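Local coordinates for DNA polymerase III subunit beta (Deinococcus radiodurans, PDB 4TRT), which probably tethers DNA polymerases and other proteins to DNA for processive synthesis, as a ring-shaped head-to-tail dimer that encircles the duplex, at residues 244-249 with 332-337. Sequence-based numbering, arbitrary orientation.
Sequences KDIKLQ and ELLFSG
The carbonyl oxygen of F335 takes two backbone N-H groups. K247 N donates the stronger bond, 2.8 Å to F335 O, and L248 N adds a weak one. L248 O returns the exchange by accepting from F335 N at 2.9 Å, nearly straight at 174°. K247 and L248 both face F335, which makes a classic beta bulge, at the start of strand 248-253 where it joins strand 330-335 antiparallel. Both strands belong to the C-terminal domain of the sliding clamp. Past the bulge, Q249 and L334 form a non-hydrogen-bonded pair. Their side chains run side by side, with Q249 CG 3.6 Å from L334 CD2. I246 adds to this face: its CG2, anti to the backbone N, lies 3.8 Å from L334 CB. On the other face L248 and F335 point the same way, and L248 CD2 approaches F335 CD2 at 4.0 Å. Both also touch M311 of strand 310-316. Next to F335, S336 CB sits 3.4 Å from D245 O, while S336 OG hydrogen-bonds to P341 O and S340 OG. The K247 chain passes S336 O with its CG and bends at chi2 (-61°). Its NZ makes a salt bridge to D245 OD1 at 2.8 Å, from the syn side but tilted 24° out of the carboxylate plane.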
# COMPACT_ATOMS: atom_id res chain seq x y z
N LYS A 244 9.06 -4.29 41.07
CA LYS A 244 8.51 -5.41 41.84
C LYS A 244 7.53 -4.97 42.92
O LYS A 244 6.83 -5.81 43.47
CB LYS A 244 9.61 -6.28 42.47
CG LYS A 244 10.26 -7.27 41.54
CD LYS A 244 11.09 -6.59 40.47
CE LYS A 244 11.98 -7.57 39.69
NZ LYS A 244 13.21 -6.88 39.22
N ASP A 245 7.47 -3.67 43.23
CA ASP A 245 6.53 -3.17 44.24
C ASP A 245 5.26 -2.61 43.56
O ASP A 245 5.14 -1.41 43.34
CB ASP A 245 7.21 -2.11 45.12
CG ASP A 245 6.34 -1.68 46.31
OD1 ASP A 245 5.20 -2.17 46.44
OD2 ASP A 245 6.80 -0.83 47.09
N ILE A 246 4.32 -3.50 43.25
CA ILE A 246 3.13 -3.15 42.50
C ILE A 246 2.03 -2.71 43.45
O ILE A 246 1.73 -3.42 44.42
CB ILE A 246 2.67 -4.35 41.65
CG1 ILE A 246 3.79 -4.77 40.69
CG2 ILE A 246 1.39 -4.03 40.87
CD1 ILE A 246 4.30 -3.65 39.77
N LYS A 247 1.44 -1.54 43.19
CA LYS A 247 0.41 -0.92 44.06
C LYS A 247 -1.00 -1.02 43.48
O LYS A 247 -1.98 -0.85 44.20
CB LYS A 247 0.71 0.59 44.24
CG LYS A 247 2.05 0.96 44.84
CD LYS A 247 2.22 0.41 46.23
CE LYS A 247 3.50 0.89 46.89
NZ LYS A 247 3.92 -0.12 47.91
N LEU A 248 -1.10 -1.20 42.17
CA LEU A 248 -2.38 -1.18 41.50
C LEU A 248 -2.32 -2.09 40.26
O LEU A 248 -1.37 -2.03 39.49
CB LEU A 248 -2.74 0.25 41.09
CG LEU A 248 -4.01 0.53 40.28
CD1 LEU A 248 -5.28 0.17 41.05
CD2 LEU A 248 -4.03 2.00 39.87
N GLN A 249 -3.37 -2.91 40.10
CA GLN A 249 -3.48 -3.86 39.01
C GLN A 249 -4.80 -3.58 38.33
O GLN A 249 -5.82 -3.44 38.99
CB GLN A 249 -3.49 -5.29 39.56
CG GLN A 249 -3.67 -6.38 38.51
CD GLN A 249 -3.80 -7.75 39.17
OE1 GLN A 249 -2.92 -8.16 39.92
NE2 GLN A 249 -4.93 -8.44 38.92
N GLU A 332 -3.25 -7.05 31.43
CA GLU A 332 -3.03 -6.79 32.83
C GLU A 332 -2.02 -5.66 32.91
O GLU A 332 -0.93 -5.75 32.35
CB GLU A 332 -2.44 -8.05 33.48
CG GLU A 332 -3.01 -8.43 34.82
CD GLU A 332 -2.55 -9.83 35.24
OE1 GLU A 332 -1.34 -10.00 35.46
OE2 GLU A 332 -3.37 -10.77 35.32
N LEU A 333 -2.39 -4.58 33.58
CA LEU A 333 -1.49 -3.42 33.74
C LEU A 333 -1.13 -3.35 35.22
O LEU A 333 -2.02 -3.24 36.07
CB LEU A 333 -2.18 -2.11 33.31
CG LEU A 333 -3.05 -2.15 32.05
CD1 LEU A 333 -3.70 -0.80 31.82
CD2 LEU A 333 -2.23 -2.61 30.84
N LEU A 334 0.16 -3.39 35.52
CA LEU A 334 0.65 -3.38 36.87
C LEU A 334 1.45 -2.10 37.09
O LEU A 334 2.48 -1.88 36.45
CB LEU A 334 1.55 -4.58 37.11
CG LEU A 334 1.00 -5.97 36.77
CD1 LEU A 334 2.13 -6.98 36.96
CD2 LEU A 334 -0.19 -6.32 37.63
N PHE A 335 0.99 -1.27 38.03
CA PHE A 335 1.56 0.04 38.27
C PHE A 335 2.28 0.07 39.61
O PHE A 335 1.76 -0.44 40.61
CB PHE A 335 0.45 1.10 38.28
CG PHE A 335 -0.29 1.19 37.00
CD1 PHE A 335 0.34 1.68 35.86
CD2 PHE A 335 -1.62 0.79 36.92
CE1 PHE A 335 -0.36 1.79 34.67
CE2 PHE A 335 -2.31 0.88 35.73
CZ PHE A 335 -1.68 1.39 34.60
N SER A 336 3.48 0.63 39.62
CA SER A 336 4.26 0.74 40.84
C SER A 336 4.09 2.11 41.49
O SER A 336 4.56 2.31 42.60
CB SER A 336 5.73 0.43 40.58
OG SER A 336 6.34 1.38 39.72
N GLY A 337 3.44 3.06 40.80
CA GLY A 337 3.36 4.44 41.28
C GLY A 337 3.14 5.41 40.12
O GLY A 337 3.35 5.06 38.94